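Glutathione s-transferase S2 (Nilaparvata lugens, PDB 5H5L) works as a sigma-class glutathione S-transferase, acting as a glutathione-requiring prostaglandin D synthase and probably also joining glutathione to halide-bearing electrophiles. Local coordinates at residues B[16-19]-B[20-24]; B[40-43]-B[44-48]; B[65-68]-B[69-73]; B[117-121]-B[122-126]. One frame throughout, in Å; residues are numbered along the deposited sequence.

Interaction 1 (B[16-19]-B[20-24])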
loop_
_atom_site.group_PDB
_atom_site.type_symbol
_atom_site.label_atom_id
_atom_site.label_comp_id
_atom_site.label_asym_id
_atom_site.label_seq_id
_atom_site.Cartn_x
_atom_site.Cartn_y
_atom_site.Cartn_z
ATOM N N GLU B 16 -9.903 7.387 -10.311
ATOM C CA GLU B 16 -9.681 7.158 -11.741
ATOM C C GLU B 16 -9.038 5.820 -12.044
ATOM O O GLU B 16 -9.466 5.164 -13.011
ATOM C CB GLU B 16 -8.822 8.298 -12.309
ATOM C CG GLU B 16 -8.929 8.481 -13.825
ATOM C CD GLU B 16 -10.309 8.954 -14.273
ATOM O OE1 GLU B 16 -11.080 9.401 -13.392
ATOM O OE2 GLU B 16 -10.617 8.875 -15.492
ATOM N N PRO B 17 -8.059 5.341 -11.280
ATOM C CA PRO B 17 -7.557 3.999 -11.551
ATOM C C PRO B 17 -8.648 2.957 -11.540
ATOM O O PRO B 17 -8.627 2.041 -12.370
ATOM C CB PRO B 17 -6.515 3.781 -10.447
ATOM C CG PRO B 17 -6.621 4.882 -9.548
ATOM C CD PRO B 17 -7.306 6.002 -10.202
ATOM N N ILE B 18 -9.638 3.087 -10.654
ATOM C CA ILE B 18 -10.707 2.096 -10.636
ATOM C C ILE B 18 -11.623 2.276 -11.843
ATOM O O ILE B 18 -12.019 1.301 -12.496
ATOM C CB ILE B 18 -11.478 2.192 -9.308
ATOM C CG1 ILE B 18 -10.553 1.879 -8.121
ATOM C CG2 ILE B 18 -12.642 1.212 -9.307
ATOM C CD1 ILE B 18 -11.068 2.331 -6.797
ATOM N N ARG B 19 -11.949 3.526 -12.184
ATOM C CA ARG B 19 -12.745 3.763 -13.390
ATOM C C ARG B 19 -12.045 3.220 -14.632
ATOM O O ARG B 19 -12.680 2.585 -15.490
ATOM C CB ARG B 19 -13.033 5.261 -13.545
ATOM C CG ARG B 19 -13.873 5.892 -12.428
ATOM C CD ARG B 19 -13.824 7.421 -12.479
ATOM N NE ARG B 19 -14.546 8.091 -11.399
ATOM C CZ ARG B 19 -14.092 9.134 -10.720
ATOM N NH1 ARG B 19 -12.893 9.648 -10.978
ATOM N NH2 ARG B 19 -14.829 9.665 -9.754
ATOM N N TRP B 20 -10.733 3.457 -14.757
ATOM C CA TRP B 20 -10.026 2.934 -15.920
ATOM C C TRP B 20 -10.033 1.421 -15.933
ATOM O O TRP B 20 -10.190 0.812 -16.991
ATOM C CB TRP B 20 -8.572 3.428 -15.985
ATOM C CG TRP B 20 -8.412 4.884 -16.344
ATOM C CD1 TRP B 20 -9.366 5.849 -16.273
ATOM C CD2 TRP B 20 -7.218 5.537 -16.826
ATOM N NE1 TRP B 20 -8.848 7.063 -16.672
ATOM C CE2 TRP B 20 -7.532 6.893 -17.011
ATOM C CE3 TRP B 20 -5.918 5.106 -17.097
ATOM C CZ2 TRP B 20 -6.613 7.814 -17.454
ATOM C CZ3 TRP B 20 -4.998 6.030 -17.545
ATOM C CH2 TRP B 20 -5.357 7.362 -17.737
ATOM N N MET B 21 -9.819 0.783 -14.778
ATOM C CA MET B 21 -9.814 -0.681 -14.745
ATOM C C MET B 21 -11.186 -1.245 -15.103
ATOM O O MET B 21 -11.293 -2.244 -15.830
ATOM C CB MET B 21 -9.375 -1.176 -13.365
ATOM C CG MET B 21 -7.871 -1.044 -13.084
ATOM S SD MET B 21 -6.843 -1.808 -14.325
ATOM C CE MET B 21 -7.379 -3.470 -14.265
ATOM N N LEU B 22 -12.236 -0.627 -14.607
ATOM C CA LEU B 22 -13.577 -1.115 -14.935
ATOM C C LEU B 22 -13.875 -0.893 -16.415
ATOM O O LEU B 22 -14.475 -1.756 -17.069
ATOM C CB LEU B 22 -14.607 -0.418 -14.059
ATOM C CG LEU B 22 -14.602 -0.801 -12.569
ATOM C CD1 LEU B 22 -15.447 0.151 -11.827
ATOM C CD2 LEU B 22 -15.142 -2.200 -12.404
ATOM N N SER B 23 -13.374 0.214 -16.969
ATOM C CA SER B 23 -13.516 0.469 -18.406
ATOM C C SER B 23 -12.735 -0.553 -19.202
ATOM O O SER B 23 -13.269 -1.182 -20.122
ATOM C CB SER B 23 -13.048 1.878 -18.729
ATOM O OG SER B 23 -13.899 2.806 -18.108
ATOM N N TYR B 24 -11.480 -0.790 -18.818
ATOM C CA TYR B 24 -10.724 -1.836 -19.486
ATOM C C TYR B 24 -11.440 -3.172 -19.405
ATOM O O TYR B 24 -11.368 -3.980 -20.333
ATOM C CB TYR B 24 -9.340 -1.976 -18.886
ATOM C CG TYR B 24 -8.460 -2.924 -19.646
ATOM C CD1 TYR B 24 -7.660 -2.478 -20.686
ATOM C CD2 TYR B 24 -8.387 -4.241 -19.311
ATOM C CE1 TYR B 24 -6.814 -3.343 -21.361
ATOM C CE2 TYR B 24 -7.542 -5.109 -19.978
ATOM C CZ TYR B 24 -6.768 -4.653 -21.016
ATOM O OH TYR B 24 -5.925 -5.530 -21.674
#
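Glu16 and Trp20 form a buried polar pair one turn apart on helix 15-25, the crossover helix of the first half of the N-terminal domain. Trp20 NE1 donates to Glu16 OE2 across 2.8 Å, but the bond is bent to 135° at the hydrogen: OE2 is met on its anti side, and carboxylate and indole planes stand 82° apart. Glu16 CG, lying anti to the backbone N (chi1 -159°), passes 3.2 Å from the same NE1. The other oxygen, OE1, takes Arg19 NH1 in a salt bridge at 3.0 Å, in the guanidinium plane. Outside the pair, Glu16 OE2 also binds Trp193 and Arg197, while Arg19 reaches Phe11 O, Phe9 O and Asp31; a buried carboxylate and guanidinium thus each have several partners. The helix links strands 4-9 and 30-34 in the beta-alpha-beta unit of a thioredoxin-like fold. Branched Ile18 and Leu22 suit its strand-facing side, lying side by side with CG2 and CD1 3.9 Å apart and touching Leu6 and Tyr4. Pro17 lacks an N-H, which costs nothing in the first turn, where no earlier helix carbonyl awaits one. Small Ser23 folds back, OG and N both reaching Arg19 O at 2.9 Å from opposite faces of its carbonyl plane.

Interaction 2 (B[40-43]-B[44-48]). With GSH (glutathione), chain E.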
loop_
_atom_site.group_PDB
_atom_site.type_symbol
_atom_site.label_atom_id
_atom_site.label_comp_id
_atom_site.label_asym_id
_atom_site.label_seq_id
_atom_site.Cartn_x
_atom_site.Cartn_y
_atom_site.Cartn_z
ATOM N N PRO B 40 -18.857 16.163 4.045
ATOM C CA PRO B 40 -19.078 15.902 5.482
ATOM C C PRO B 40 -20.288 15.001 5.726
ATOM O O PRO B 40 -20.289 14.216 6.681
ATOM C CB PRO B 40 -19.253 17.306 6.084
ATOM C CG PRO B 40 -18.632 18.248 5.086
ATOM C CD PRO B 40 -18.812 17.605 3.739
ATOM N N THR B 41 -21.295 15.062 4.854
ATOM C CA THR B 41 -22.430 14.139 4.927
ATOM C C THR B 41 -22.017 12.724 4.567
ATOM O O THR B 41 -22.342 11.773 5.284
ATOM C CB THR B 41 -23.556 14.589 3.988
ATOM O OG1 THR B 41 -24.104 15.823 4.465
ATOM C CG2 THR B 41 -24.671 13.512 3.878
ATOM N N ILE B 42 -21.311 12.561 3.445
ATOM C CA ILE B 42 -21.079 11.217 2.960
ATOM C C ILE B 42 -19.971 10.540 3.759
ATOM O O ILE B 42 -19.957 9.320 3.874
ATOM C CB ILE B 42 -20.785 11.275 1.445
ATOM C CG1 ILE B 42 -22.043 11.706 0.677
ATOM C CG2 ILE B 42 -20.300 9.931 0.914
ATOM C CD1 ILE B 42 -23.165 10.677 0.749
ATOM N N LYS B 43 -19.050 11.321 4.335
ATOM C CA LYS B 43 -17.859 10.770 4.973
ATOM C C LYS B 43 -18.200 9.710 6.012
ATOM O O LYS B 43 -17.571 8.642 6.059
ATOM C CB LYS B 43 -17.060 11.902 5.619
ATOM C CG LYS B 43 -15.772 11.480 6.322
ATOM C CD LYS B 43 -14.975 12.704 6.773
ATOM C CE LYS B 43 -13.716 12.308 7.535
ATOM N NZ LYS B 43 -12.726 11.631 6.673
ATOM N N SER B 44 -19.177 9.998 6.868
ATOM C CA SER B 44 -19.540 9.091 7.953
ATOM C C SER B 44 -20.188 7.811 7.452
ATOM O O SER B 44 -20.451 6.918 8.256
ATOM C CB SER B 44 -20.498 9.793 8.926
ATOM O OG SER B 44 -21.530 10.471 8.220
ATOM N N THR B 45 -20.473 7.709 6.161
ATOM C CA THR B 45 -21.106 6.513 5.594
ATOM C C THR B 45 -20.083 5.544 5.001
ATOM O O THR B 45 -20.451 4.430 4.591
ATOM C CB THR B 45 -22.086 6.929 4.501
ATOM O OG1 THR B 45 -21.346 7.537 3.422
ATOM C CG2 THR B 45 -23.111 7.952 5.044
ATOM N N THR B 46 -18.846 5.932 4.951
ATOM C CA THR B 46 -17.852 5.081 4.313
ATOM C C THR B 46 -17.171 4.202 5.357
ATOM O O THR B 46 -17.178 4.533 6.550
ATOM C CB THR B 46 -16.824 5.929 3.583
ATOM O OG1 THR B 46 -16.110 6.750 4.504
ATOM C CG2 THR B 46 -17.522 6.810 2.577
ATOM N N PRO B 47 -16.616 3.049 4.947
ATOM C CA PRO B 47 -16.086 2.094 5.943
ATOM C C PRO B 47 -15.058 2.690 6.875
ATOM O O PRO B 47 -15.081 2.405 8.070
ATOM C CB PRO B 47 -15.470 0.996 5.074
ATOM C CG PRO B 47 -16.268 1.065 3.808
ATOM C CD PRO B 47 -16.488 2.521 3.575
ATOM N N TYR B 48 -14.176 3.538 6.365
ATOM C CA TYR B 48 -13.088 4.086 7.159
ATOM C C TYR B 48 -12.951 5.591 6.956
ATOM O O TYR B 48 -11.880 6.157 7.222
ATOM C CB TYR B 48 -11.781 3.337 6.844
ATOM C CG TYR B 48 -11.746 1.958 7.484
ATOM C CD1 TYR B 48 -11.201 1.765 8.756
ATOM C CD2 TYR B 48 -12.266 0.846 6.827
ATOM C CE1 TYR B 48 -11.179 0.507 9.336
ATOM C CE2 TYR B 48 -12.222 -0.437 7.428
ATOM C CZ TYR B 48 -11.710 -0.578 8.685
ATOM O OH TYR B 48 -11.670 -1.830 9.283
HETATM N N1 GSH E . -5.196 4.428 0.949
HETATM C CA1 GSH E . -6.469 4.965 0.483
HETATM C C1 GSH E . -6.690 4.526 -0.974
HETATM O O11 GSH E . -5.682 4.317 -1.724
HETATM O O12 GSH E . -7.859 4.376 -1.442
HETATM C CB1 GSH E . -6.409 6.517 0.496
HETATM C CG1 GSH E . -7.819 7.031 0.251
HETATM C CD1 GSH E . -7.836 8.585 0.417
HETATM O OE1 GSH E . -6.880 9.181 0.780
HETATM N N2 GSH E . -9.081 9.295 0.109
HETATM C CA2 GSH E . -9.107 10.748 0.236
HETATM C C2 GSH E . -10.289 11.144 1.100
HETATM O O2 GSH E . -11.207 10.405 1.225
HETATM C CB2 GSH E . -9.318 11.317 -1.149
HETATM S SG2 GSH E . -8.007 10.809 -2.256
HETATM N N3 GSH E . -10.288 12.459 1.721
HETATM C CA3 GSH E . -11.434 12.881 2.520
HETATM C C3 GSH E . -11.118 12.760 3.997
HETATM O O31 GSH E . -10.025 12.288 4.387
HETATM O O32 GSH E . -11.978 13.148 4.805
HETATM O O HOH W 1 -24.131 11.832 6.898
#
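The carbonyl plane of Lys43 is approached by two donors of Thr46: the backbone N stands well above it, 56° out, whereas OG1 comes in much nearer the plane, tilted by 17°. OG1 makes the shorter bond, 2.9 Å to Lys43 O, against 3.2 Å from Thr46 N to the same oxygen. Next door, Thr45 N bonds to Ile42 O at 2.8 Å, again from above the carbonyl plane. The Thr46 N bond to Lys43 O closes a type I beta turn from Lys43 to Thr46, where the chain passes from the short helix 39-43 into the loop leading to strand 53-56 of the thioredoxin-like domain. Threonine suits the buried last position because its hydroxyl, in the crowded position between backbone N and carbonyl carbon (chi1 63°), points back at the turn. A valine here would remove that hydroxyl, and Lys43 O would probably be left with the longer bond from Thr46 N alone among these donors. Lys43 itself runs extended as far as CE, then bends at chi4, carrying NZ to a short hydrogen bond of 2.5 Å with O32 of the glycyl carboxylate of glutathione. A long cationic chain fits this anionic partner; Gly49 O takes a second bond from NZ, and Trp39 NE1 also binds the ligand.

Interaction 3 (B[65-68]-B[69-73])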
loop_
_atom_site.group_PDB
_atom_site.type_symbol
_atom_site.label_atom_id
_atom_site.label_comp_id
_atom_site.label_asym_id
_atom_site.label_seq_id
_atom_site.Cartn_x
_atom_site.Cartn_y
_atom_site.Cartn_z
ATOM N N THR B 65 -5.587 0.725 -4.294
ATOM C CA THR B 65 -4.608 -0.254 -4.763
ATOM C C THR B 65 -5.163 -1.676 -4.696
ATOM O O THR B 65 -5.024 -2.443 -5.657
ATOM C CB THR B 65 -3.304 -0.159 -3.965
ATOM O OG1 THR B 65 -2.775 1.174 -4.029
ATOM C CG2 THR B 65 -2.243 -1.069 -4.532
ATOM N N ALA B 66 -5.777 -2.052 -3.557
ATOM C CA ALA B 66 -6.331 -3.397 -3.424
ATOM C C ALA B 66 -7.363 -3.666 -4.509
ATOM O O ALA B 66 -7.425 -4.775 -5.083
ATOM C CB ALA B 66 -6.972 -3.581 -2.037
ATOM N N ILE B 67 -8.206 -2.675 -4.766
ATOM C CA ILE B 67 -9.268 -2.838 -5.763
ATOM C C ILE B 67 -8.676 -2.918 -7.162
ATOM O O ILE B 67 -9.071 -3.765 -7.969
ATOM C CB ILE B 67 -10.266 -1.676 -5.645
ATOM C CG1 ILE B 67 -10.988 -1.726 -4.297
ATOM C CG2 ILE B 67 -11.236 -1.676 -6.852
ATOM C CD1 ILE B 67 -11.767 -0.480 -3.938
ATOM N N ALA B 68 -7.702 -2.056 -7.465
ATOM C CA ALA B 68 -7.063 -2.097 -8.783
ATOM C C ALA B 68 -6.449 -3.464 -9.074
ATOM O O ALA B 68 -6.572 -3.987 -10.196
ATOM C CB ALA B 68 -6.014 -0.994 -8.863
ATOM N N ARG B 69 -5.787 -4.066 -8.067
ATOM C CA ARG B 69 -5.172 -5.379 -8.230
ATOM C C ARG B 69 -6.239 -6.438 -8.484
ATOM O O ARG B 69 -6.068 -7.318 -9.331
ATOM C CB ARG B 69 -4.344 -5.731 -6.979
ATOM C CG ARG B 69 -3.550 -7.071 -7.084
ATOM C CD ARG B 69 -2.797 -7.451 -5.752
ATOM N NE ARG B 69 -1.816 -6.410 -5.416
ATOM C CZ ARG B 69 -1.978 -5.502 -4.468
ATOM N NH1 ARG B 69 -3.074 -5.501 -3.702
ATOM N NH2 ARG B 69 -1.050 -4.572 -4.287
ATOM N N TYR B 70 -7.330 -6.376 -7.720
ATOM C CA TYR B 70 -8.450 -7.290 -7.891
ATOM C C TYR B 70 -9.012 -7.211 -9.310
ATOM O O TYR B 70 -9.097 -8.225 -10.014
ATOM C CB TYR B 70 -9.530 -6.940 -6.857
ATOM C CG TYR B 70 -10.867 -7.629 -7.053
ATOM C CD1 TYR B 70 -11.017 -8.981 -6.758
ATOM C CD2 TYR B 70 -11.987 -6.934 -7.506
ATOM C CE1 TYR B 70 -12.229 -9.621 -6.903
ATOM C CE2 TYR B 70 -13.211 -7.585 -7.660
ATOM C CZ TYR B 70 -13.316 -8.925 -7.343
ATOM O OH TYR B 70 -14.482 -9.619 -7.446
ATOM N N LEU B 71 -9.354 -6.002 -9.762
ATOM C CA LEU B 71 -9.792 -5.837 -11.153
ATOM C C LEU B 71 -8.704 -6.222 -12.148
ATOM O O LEU B 71 -8.993 -6.809 -13.200
ATOM C CB LEU B 71 -10.242 -4.421 -11.380
ATOM C CG LEU B 71 -11.347 -4.012 -10.421
ATOM C CD1 LEU B 71 -11.639 -2.563 -10.583
ATOM C CD2 LEU B 71 -12.594 -4.826 -10.675
ATOM N N GLY B 72 -7.446 -5.998 -11.802
ATOM C CA GLY B 72 -6.369 -6.433 -12.677
ATOM C C GLY B 72 -6.370 -7.930 -12.867
ATOM O O GLY B 72 -6.152 -8.420 -13.981
ATOM N N LYS B 73 -6.583 -8.680 -11.778
ATOM C CA LYS B 73 -6.713 -10.129 -11.897
ATOM C C LYS B 73 -7.881 -10.474 -12.802
ATOM O O LYS B 73 -7.769 -11.336 -13.670
ATOM C CB LYS B 73 -6.959 -10.805 -10.546
ATOM C CG LYS B 73 -5.807 -10.841 -9.566
ATOM C CD LYS B 73 -4.805 -11.878 -9.966
ATOM C CE LYS B 73 -3.586 -11.819 -9.035
ATOM N NZ LYS B 73 -2.487 -12.723 -9.516
#
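Arg69 and Thr65 meet one turn apart on helix 64-75, which follows the last strand of the thioredoxin-like N-terminal domain and runs along the subunit interface. Arg69 N bonds to Thr65 O at 3.0 Å. The side chain of Arg69 then leaves with CG anti to the backbone N (chi1 -176°) and turns at chi3, which swings the guanidinium back along the helix: Thr65 O lies over one of its faces, 4.1 Å from NH1, and NH2 rests 3.7 Å from the methyl Thr65 CG2. On another side of the helix Ile67 and Leu71 lie alongside each other, CG2 to CD1 at 3.9 Å, two branched chains well suited to the apolar seam with Ile18 and Leu22 of helix 15-25. Ile67 O bonds to Leu71 N at 2.9 Å and also sits at the edge of the Tyr70 ring, near its plane.

Farther out, Arg69 NE pairs with Asp89 and NH1 with Asp89 of the second subunit, so two carboxylates probably offset the closeness of the matching Arg69 guanidinium across the dimer. Thr65 OG1 is bonded to Asn96, and Ala68 is small enough to sit against Trp151 and Tyr155. Gly72 N closes its turn on Ala68 O at 2.7 Å, and the bare Gly72 CA lets the methyl Met21 CE approach to 3.5 Å.

Interaction 4 (B[117-121]-B[122-126])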
loop_
_atom_site.group_PDB
_atom_site.type_symbol
_atom_site.label_atom_id
_atom_site.label_comp_id
_atom_site.label_asym_id
_atom_site.label_seq_id
_atom_site.Cartn_x
_atom_site.Cartn_y
_atom_site.Cartn_z
ATOM N N LEU B 117 7.635 22.917 0.391
ATOM C CA LEU B 117 7.394 21.516 0.047
ATOM C C LEU B 117 7.408 21.323 -1.459
ATOM O O LEU B 117 8.063 20.414 -1.971
ATOM C CB LEU B 117 6.067 21.048 0.634
ATOM C CG LEU B 117 6.050 21.006 2.167
ATOM C CD1 LEU B 117 4.628 20.799 2.677
ATOM C CD2 LEU B 117 6.972 19.947 2.686
ATOM N N GLU B 118 6.714 22.198 -2.192
ATOM C CA GLU B 118 6.671 22.086 -3.647
ATOM C C GLU B 118 8.062 22.171 -4.262
ATOM O O GLU B 118 8.361 21.457 -5.226
ATOM C CB GLU B 118 5.767 23.164 -4.229
ATOM C CG GLU B 118 5.708 23.157 -5.748
ATOM C CD GLU B 118 5.008 24.369 -6.329
ATOM O OE1 GLU B 118 5.074 25.457 -5.718
ATOM O OE2 GLU B 118 4.403 24.230 -7.411
ATOM N N GLU B 119 8.924 23.053 -3.741
ATOM C CA GLU B 119 10.291 23.138 -4.239
ATOM C C GLU B 119 11.029 21.822 -4.025
ATOM O O GLU B 119 11.695 21.301 -4.933
ATOM C CB GLU B 119 11.038 24.273 -3.535
ATOM C CG GLU B 119 12.576 24.245 -3.725
ATOM C CD GLU B 119 13.340 23.528 -2.589
ATOM O OE1 GLU B 119 12.878 23.569 -1.420
ATOM O OE2 GLU B 119 14.419 22.937 -2.866
ATOM N N THR B 120 10.988 21.305 -2.803
ATOM C CA THR B 120 11.631 20.016 -2.542
ATOM C C THR B 120 11.027 18.935 -3.432
ATOM O O THR B 120 11.749 18.145 -4.051
ATOM C CB THR B 120 11.487 19.661 -1.066
ATOM O OG1 THR B 120 12.109 20.679 -0.272
ATOM C CG2 THR B 120 12.124 18.295 -0.747
ATOM N N LEU B 121 9.691 18.913 -3.519
ATOM C CA LEU B 121 8.989 17.964 -4.373
ATOM C C LEU B 121 9.479 18.053 -5.815
ATOM O O LEU B 121 9.882 17.054 -6.418
ATOM C CB LEU B 121 7.491 18.244 -4.278
ATOM C CG LEU B 121 6.563 17.444 -5.161
ATOM C CD1 LEU B 121 6.721 15.915 -4.882
ATOM C CD2 LEU B 121 5.151 17.942 -4.850
ATOM N N LEU B 122 9.503 19.254 -6.378
ATOM C CA LEU B 122 9.835 19.352 -7.790
ATOM C C LEU B 122 11.323 19.152 -8.065
ATOM O O LEU B 122 11.680 18.556 -9.082
ATOM C CB LEU B 122 9.356 20.694 -8.337
ATOM C CG LEU B 122 7.862 20.878 -8.466
ATOM C CD1 LEU B 122 7.513 22.333 -8.781
ATOM C CD2 LEU B 122 7.364 19.945 -9.560
ATOM N N ASN B 123 12.215 19.596 -7.188
ATOM C CA ASN B 123 13.632 19.522 -7.520
ATOM C C ASN B 123 14.405 18.397 -6.828
ATOM O O ASN B 123 15.526 18.116 -7.245
ATOM C CB ASN B 123 14.308 20.869 -7.228
ATOM C CG ASN B 123 13.533 22.063 -7.826
ATOM O OD1 ASN B 123 12.705 21.902 -8.724
ATOM N ND2 ASN B 123 13.838 23.260 -7.352
ATOM N N GLU B 124 13.841 17.722 -5.825
ATOM C CA GLU B 124 14.493 16.543 -5.262
ATOM C C GLU B 124 13.647 15.277 -5.357
ATOM O O GLU B 124 14.108 14.266 -5.917
ATOM C CB GLU B 124 14.891 16.852 -3.814
ATOM C CG GLU B 124 16.218 17.687 -3.752
ATOM C CD GLU B 124 16.053 19.048 -3.096
ATOM O OE1 GLU B 124 15.259 19.152 -2.135
ATOM O OE2 GLU B 124 16.718 20.014 -3.541
ATOM N N THR B 125 12.390 15.318 -4.912
ATOM C CA THR B 125 11.603 14.093 -4.806
ATOM C C THR B 125 11.230 13.521 -6.171
ATOM O O THR B 125 11.393 12.318 -6.409
ATOM C CB THR B 125 10.353 14.353 -3.992
ATOM O OG1 THR B 125 10.739 14.939 -2.752
ATOM C CG2 THR B 125 9.607 13.047 -3.704
ATOM N N VAL B 126 10.634 14.334 -7.040
ATOM C CA VAL B 126 10.299 13.867 -8.378
ATOM C C VAL B 126 11.518 13.323 -9.117
ATOM O O VAL B 126 11.452 12.191 -9.618
ATOM C CB VAL B 126 9.582 14.987 -9.158
ATOM C CG1 VAL B 126 9.417 14.608 -10.601
ATOM C CG2 VAL B 126 8.247 15.291 -8.521
#
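Thr120 O takes two backbone donors at once, Glu124 N at 2.8 Å and Thr125 N at 3.0 Å, which reach it from opposite faces of its carbonyl plane. The second of these bonds spans five residues, and so does the next, Val126 N to Leu121 O at 2.9 Å and nearly straight at 174°. This is a wider pi-type turn set into helix 111-139; before it the ordinary four-residue pattern holds, with Leu122 N bonded to Glu118 O at 2.7 Å and Asn123 N to Glu119 O.

The side chains outside this backbone network divide by exposure. Glu119 and Glu124 bring OE2 and OE2 to 3.8 Å with carboxylate planes 72° apart, a like-charge approach probably tolerated because both residues lie on the exposed side, where solvent can screen them. Toward the protein, Glu118 and Leu122 run side by side. The methylenes of Glu118, extended with CG anti to the backbone N (chi1 178°), offer an apolar flank, and CG touches Leu122 CD1 at 3.6 Å, while OE2 at the far end accepts from Trp167 NE1. With an alanine here the outer methylene and the carboxylate are gone, which would probably leave the Trp167 N-H without its mate and Leu122 CD1 with less to rest on.

Leu121 CD1 meets Val126 CG2 at 4.0 Å, two buried branched chains five residues apart, the same step as the bond from Val126 N to Leu121 O. Leu121 and Leu122 also pack on Trp167 in a loop, whereas Glu118, Thr125 and Val126 lie against Trp105, Ser101 and Phe98 of the neighbouring helix 82-106.

How the interactions relate
Interactions 1 and 3 are both buried and belong to the same core: helices 15-25 and 64-75 touch directly, Ile18 against Ile67 and Leu22 against Leu71. Each pairs an apolar seam with a charged group whose main partners lie elsewhere, within the chain for interaction 1 and partly across the dimer for interaction 3. Interaction 2 belongs to the same domain but lies at the surface, its centre about 23 Å from each of theirs; a helix gives way to a turn there, and its lysine serves the ligand. Interaction 4 stands apart in the C-terminal domain, only partly buried, its helix locally widened; its centre is about 29 to 33 Å from the others.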